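Side-chain contacts in bifunctional cytochrome P450/NADPH--P450 reductase (PDB 7F3H), which probably catalyses NADPH-dependent hydroxylation at a haem iron, as a P450 domain fused to a reductase domain: residues His288-Ala293 against Leu421-Phe426; Asp298-Gly303 against Met313-Ile318. All blocks are in the same frame, centred on the assembly; numbering follows the deposited sequence.

Contact 1. Residues His288-Ala293 against Leu421-Phe426; sequences HVLAQA and LILQKF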
loop_
_atom_site.group_PDB
_atom_site.type_symbol
_atom_site.label_atom_id
_atom_site.label_comp_id
_atom_site.label_asym_id
_atom_site.label_seq_id
_atom_site.Cartn_x
_atom_site.Cartn_y
_atom_site.Cartn_z
ATOM N N HIS A 288 20.758 0.106 15.124
ATOM C CA HIS A 288 20.503 0.742 16.412
ATOM C C HIS A 288 19.005 0.925 16.623
ATOM O O HIS A 288 18.484 0.691 17.729
ATOM C CB HIS A 288 21.243 2.076 16.499
ATOM C CG HIS A 288 21.127 2.743 17.835
ATOM N ND1 HIS A 288 20.532 3.979 18.000
ATOM C CD2 HIS A 288 21.515 2.342 19.072
ATOM C CE1 HIS A 288 20.565 4.311 19.279
ATOM N NE2 HIS A 288 21.157 3.335 19.949
ATOM N N VAL A 289 18.293 1.284 15.552
ATOM C CA VAL A 289 16.835 1.358 15.607
ATOM C C VAL A 289 16.261 0.003 15.979
ATOM O O VAL A 289 15.372 -0.104 16.839
ATOM C CB VAL A 289 16.275 1.826 14.250
ATOM C CG1 VAL A 289 14.807 2.130 14.355
ATOM C CG2 VAL A 289 17.069 2.996 13.720
ATOM N N LEU A 290 16.776 -1.049 15.345
ATOM C CA LEU A 290 16.349 -2.404 15.663
ATOM C C LEU A 290 16.588 -2.703 17.130
ATOM O O LEU A 290 15.766 -3.363 17.768
ATOM C CB LEU A 290 17.079 -3.423 14.772
ATOM C CG LEU A 290 16.760 -4.909 14.978
ATOM C CD1 LEU A 290 15.231 -5.175 14.862
ATOM C CD2 LEU A 290 17.564 -5.831 13.992
ATOM N N ALA A 291 17.701 -2.220 17.691
ATOM C CA ALA A 291 17.973 -2.449 19.112
ATOM C C ALA A 291 16.887 -1.826 19.978
ATOM O O ALA A 291 16.382 -2.456 20.919
ATOM C CB ALA A 291 19.357 -1.901 19.498
ATOM N N GLN A 292 16.533 -0.573 19.669
ATOM C CA GLN A 292 15.473 0.119 20.411
ATOM C C GLN A 292 14.149 -0.627 20.315
ATOM O O GLN A 292 13.395 -0.715 21.294
ATOM C CB GLN A 292 15.276 1.532 19.867
ATOM C CG GLN A 292 16.405 2.517 20.107
ATOM C CD GLN A 292 16.134 3.832 19.381
ATOM O OE1 GLN A 292 16.686 4.099 18.311
ATOM N NE2 GLN A 292 15.249 4.642 19.947
ATOM N N ALA A 293 13.844 -1.170 19.132
ATOM C CA ALA A 293 12.595 -1.921 18.975
ATOM C C ALA A 293 12.608 -3.232 19.780
ATOM O O ALA A 293 11.582 -3.633 20.359
ATOM C CB ALA A 293 12.326 -2.183 17.496
ATOM N N LEU A 421 5.479 -9.314 17.249
ATOM C CA LEU A 421 5.633 -10.744 17.478
ATOM C C LEU A 421 6.952 -11.263 16.903
ATOM O O LEU A 421 7.666 -12.035 17.560
ATOM C CB LEU A 421 4.439 -11.481 16.881
ATOM C CG LEU A 421 3.093 -11.444 17.618
ATOM C CD1 LEU A 421 2.050 -12.277 16.850
ATOM C CD2 LEU A 421 3.210 -11.911 19.079
ATOM N N ILE A 422 7.321 -10.798 15.705
ATOM C CA ILE A 422 8.556 -11.238 15.057
ATOM C C ILE A 422 9.758 -10.917 15.931
ATOM O O ILE A 422 10.620 -11.772 16.176
ATOM C CB ILE A 422 8.679 -10.591 13.664
ATOM C CG1 ILE A 422 7.729 -11.294 12.698
ATOM C CG2 ILE A 422 10.152 -10.614 13.126
ATOM C CD1 ILE A 422 7.576 -10.564 11.399
ATOM N N LEU A 423 9.825 -9.679 16.427
ATOM C CA LEU A 423 10.979 -9.274 17.205
ATOM C C LEU A 423 10.931 -9.894 18.590
ATOM O O LEU A 423 11.985 -10.126 19.195
ATOM C CB LEU A 423 11.070 -7.750 17.269
ATOM C CG LEU A 423 11.350 -6.981 15.958
ATOM C CD1 LEU A 423 11.494 -5.507 16.264
ATOM C CD2 LEU A 423 12.582 -7.464 15.192
ATOM N N GLN A 424 9.733 -10.241 19.074
ATOM C CA GLN A 424 9.666 -11.020 20.301
ATOM C C GLN A 424 10.389 -12.352 20.144
ATOM O O GLN A 424 11.202 -12.730 20.995
ATOM C CB GLN A 424 8.212 -11.236 20.725
ATOM C CG GLN A 424 8.136 -11.909 22.109
ATOM C CD GLN A 424 6.782 -12.504 22.444
ATOM O OE1 GLN A 424 5.886 -12.655 21.590
ATOM N NE2 GLN A 424 6.615 -12.830 23.709
ATOM N N LYS A 425 10.130 -13.067 19.040
ATOM C CA LYS A 425 10.691 -14.417 18.918
ATOM C C LYS A 425 12.092 -14.454 18.311
ATOM O O LYS A 425 12.915 -15.271 18.714
ATOM C CB LYS A 425 9.771 -15.311 18.088
ATOM C CG LYS A 425 9.794 -16.787 18.463
ATOM C CD LYS A 425 8.811 -17.015 19.600
ATOM C CE LYS A 425 8.562 -18.504 19.872
ATOM N NZ LYS A 425 9.733 -19.408 20.093
ATOM N N PHE A 426 12.391 -13.599 17.344
ATOM C CA PHE A 426 13.467 -13.902 16.396
ATOM C C PHE A 426 14.606 -12.896 16.454
ATOM O O PHE A 426 14.376 -11.681 16.499
ATOM C CB PHE A 426 12.876 -13.996 14.986
ATOM C CG PHE A 426 11.961 -15.181 14.825
ATOM C CD1 PHE A 426 12.365 -16.444 15.267
ATOM C CD2 PHE A 426 10.691 -15.039 14.282
ATOM C CE1 PHE A 426 11.525 -17.545 15.140
ATOM C CE2 PHE A 426 9.850 -16.132 14.138
ATOM C CZ PHE A 426 10.263 -17.389 14.573
#
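Leu-423 reaches across to Leu-290 and Ala-293, joining two helices of the cytochrome P450 fold: 287-300, the J helix, and 408-425, the L helix that follows the haem-binding loop. The tight part is wholly apolar and rests on the fork of Leu-423, whose CB points toward the J helix. CD2 of Leu-423 meets CD1 of Leu-290 at 3.5 Å, the two side chains crossing at a slant. The leucine from the J helix gets there by extension: its CG stands opposite the backbone N (chi1 180°), which carries CD1 over to the partner although its CB starts off to one flank. Tyr-294 and Val-297, further along the J helix, also pack on Leu-423, and its carbonyl O accepts a hydrogen bond from Arg-456. On the solvent side of the J helix, His-288 and Ala-291 are exposed and stay clear of 421-426. At the last residue of the L helix, the partly exposed Lys-425 takes no part, its NZ held by salt bridges to Glu-135 and Glu-455. Back in the core, the closest CA atoms are those of Ala-293 and Leu-423, 7.7 Å apart, and the alanine CB lies 3.6 Å from Leu-423 CD1.

Contact 2. Residues Asp298-Gly303 against Met313-Ile318; sequences DRLLPG and MRLDVI
Glu-296 OE1, one turn before Leu-300 on the J helix, accepts the backbone N-H groups of both Asp-316 and Val-317, while its OE2 takes that of Ile-318. The carboxylate thus binds the first turn of the K helix, 317-329, and probably helps to set the preceding residues Arg-314 and Leu-315 against Leu-300. Across the contact Leu-300 does the touching, and its two methyls divide the side-chain contacts. CD1 packs on Leu-315 CD2 at 3.6 Å, on the buried side, where Leu-315 also rests on Lys-416 and Leu-420 of the L helix. CD2 turns to the exposed side and sits over the centre of one face of the Arg-314 guanidinium, 4.0 Å from CZ. Arg-314 brings that face round by a bend at chi3 (82°), which folds the planar group back over the leucine. Cutting Leu-300 back to alanine would remove both methyls and is likely to open a gap beside Leu-315 and leave the Arg-314 guanidinium without the cover over that face. Arg-299 NH2 and Asp-316 OD2 are 6.4 Å apart, too far for a salt bridge; Asp-316 pairs with Arg-320. A methyl over the flat face does not compete with the in-plane N-H directions of the guanidinium, so the charged group can pack on a leucine and in principle still hydrogen-bond outward.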
loop_
_atom_site.group_PDB
_atom_site.type_symbol
_atom_site.label_atom_id
_atom_site.label_comp_id
_atom_site.label_asym_id
_atom_site.label_seq_id
_atom_site.Cartn_x
_atom_site.Cartn_y
_atom_site.Cartn_z
ATOM N N ASP A 298 10.672 -6.263 24.521
ATOM C CA ASP A 298 10.980 -6.984 25.754
ATOM C C ASP A 298 10.363 -6.285 26.958
ATOM O O ASP A 298 9.906 -6.943 27.896
ATOM C CB ASP A 298 12.503 -7.122 25.903
ATOM C CG ASP A 298 13.140 -7.906 24.736
ATOM O OD1 ASP A 298 12.389 -8.516 23.932
ATOM O OD2 ASP A 298 14.386 -7.892 24.603
ATOM N N ARG A 299 10.252 -4.957 26.889
ATOM C CA ARG A 299 9.548 -4.207 27.919
ATOM C C ARG A 299 8.087 -4.629 27.986
ATOM O O ARG A 299 7.559 -4.889 29.072
ATOM C CB ARG A 299 9.678 -2.722 27.616
ATOM C CG ARG A 299 9.154 -1.806 28.659
ATOM C CD ARG A 299 9.754 -0.412 28.493
ATOM N NE ARG A 299 9.705 0.147 27.138
ATOM C CZ ARG A 299 10.786 0.330 26.368
ATOM N NH1 ARG A 299 11.999 -0.021 26.813
ATOM N NH2 ARG A 299 10.661 0.876 25.153
ATOM N N LEU A 300 7.440 -4.773 26.834
ATOM C CA LEU A 300 6.005 -4.999 26.818
ATOM C C LEU A 300 5.605 -6.467 26.785
ATOM O O LEU A 300 4.505 -6.795 27.233
ATOM C CB LEU A 300 5.387 -4.302 25.617
ATOM C CG LEU A 300 5.348 -2.796 25.750
ATOM C CD1 LEU A 300 4.990 -2.219 24.383
ATOM C CD2 LEU A 300 4.319 -2.432 26.809
ATOM N N LEU A 301 6.425 -7.351 26.207
ATOM C CA LEU A 301 6.100 -8.776 26.093
ATOM C C LEU A 301 7.208 -9.668 26.625
ATOM O O LEU A 301 7.866 -10.380 25.852
ATOM C CB LEU A 301 5.816 -9.156 24.644
ATOM C CG LEU A 301 4.566 -8.584 23.980
ATOM C CD1 LEU A 301 4.556 -9.066 22.534
ATOM C CD2 LEU A 301 3.268 -8.971 24.721
ATOM N N PRO A 302 7.436 -9.684 27.933
ATOM C CA PRO A 302 8.456 -10.597 28.466
ATOM C C PRO A 302 8.021 -12.045 28.277
ATOM O O PRO A 302 6.827 -12.352 28.183
ATOM C CB PRO A 302 8.545 -10.220 29.950
ATOM C CG PRO A 302 7.188 -9.590 30.267
ATOM C CD PRO A 302 6.710 -8.950 28.993
ATOM N N GLY A 303 9.019 -12.935 28.225
ATOM C CA GLY A 303 8.775 -14.348 28.004
ATOM C C GLY A 303 7.951 -14.545 26.759
ATOM O O GLY A 303 8.139 -13.857 25.748
ATOM N N MET A 313 -1.326 -0.760 21.217
ATOM C CA MET A 313 -1.558 0.671 21.354
ATOM C C MET A 313 -0.598 1.309 22.353
ATOM O O MET A 313 -0.401 2.527 22.319
ATOM C CB MET A 313 -3.015 0.938 21.756
ATOM C CG MET A 313 -4.031 0.474 20.706
ATOM S SD MET A 313 -3.558 0.926 18.992
ATOM C CE MET A 313 -3.425 2.708 19.075
ATOM N N ARG A 314 0.059 0.510 23.185
ATOM C CA ARG A 314 1.076 1.023 24.088
ATOM C C ARG A 314 2.444 1.139 23.439
ATOM O O ARG A 314 3.370 1.620 24.086
ATOM C CB ARG A 314 1.175 0.128 25.327
ATOM C CG ARG A 314 0.018 0.346 26.308
ATOM C CD ARG A 314 -0.016 -0.717 27.377
ATOM N NE ARG A 314 0.924 -0.419 28.457
ATOM C CZ ARG A 314 1.394 -1.322 29.317
ATOM N NH1 ARG A 314 1.008 -2.593 29.237
ATOM N NH2 ARG A 314 2.249 -0.958 30.266
ATOM N N LEU A 315 2.587 0.715 22.179
ATOM C CA LEU A 315 3.851 0.807 21.457
ATOM C C LEU A 315 4.196 2.251 21.104
ATOM O O LEU A 315 3.315 3.065 20.821
ATOM C CB LEU A 315 3.773 0.018 20.168
ATOM C CG LEU A 315 3.673 -1.491 20.223
ATOM C CD1 LEU A 315 3.448 -1.915 18.798
ATOM C CD2 LEU A 315 4.926 -2.096 20.798
ATOM N N ASP A 316 5.512 2.548 21.073
ATOM C CA ASP A 316 5.994 3.874 20.674
ATOM C C ASP A 316 7.073 3.819 19.592
ATOM O O ASP A 316 6.961 4.489 18.550
ATOM C CB ASP A 316 6.565 4.647 21.862
ATOM C CG ASP A 316 7.367 5.825 21.416
ATOM O OD1 ASP A 316 6.837 6.633 20.615
ATOM O OD2 ASP A 316 8.537 5.914 21.787
ATOM N N VAL A 317 8.125 3.026 19.840
ATOM C CA VAL A 317 9.213 2.900 18.877
ATOM C C VAL A 317 8.702 2.305 17.560
ATOM O O VAL A 317 8.940 2.853 16.479
ATOM C CB VAL A 317 10.341 2.033 19.476
ATOM C CG1 VAL A 317 11.395 1.682 18.417
ATOM C CG2 VAL A 317 10.972 2.737 20.671
ATOM N N ILE A 318 7.976 1.183 17.636
ATOM C CA ILE A 318 7.563 0.461 16.422
ATOM C C ILE A 318 6.647 1.310 15.530
ATOM O O ILE A 318 6.884 1.364 14.313
ATOM C CB ILE A 318 6.962 -0.893 16.802
ATOM C CG1 ILE A 318 8.087 -1.887 17.138
ATOM C CG2 ILE A 318 6.046 -1.436 15.741
ATOM C CD1 ILE A 318 7.578 -3.260 17.573
#

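In the fold
Both contacts use helix 287-300: contact 1 joins its first half to the L helix, and contact 2 its C-terminal end to the approach to the K helix. Contact 2 falls wholly within the stretch of chain that contact 1 brings together, and their centres lie about 10 Å apart. Contact 1 is core, made by three buried residues and purely apolar; contact 2 is partly buried and grades from aliphatic packing to a charged side chain at the surface. They touch directly: Gln-424 NE2 probably donates a hydrogen bond to Gly-303 O (2.7 Å), and Val-317 CG1 packs at 3.8 Å from Ala-293 N, so helices J, K and L form one packed corner.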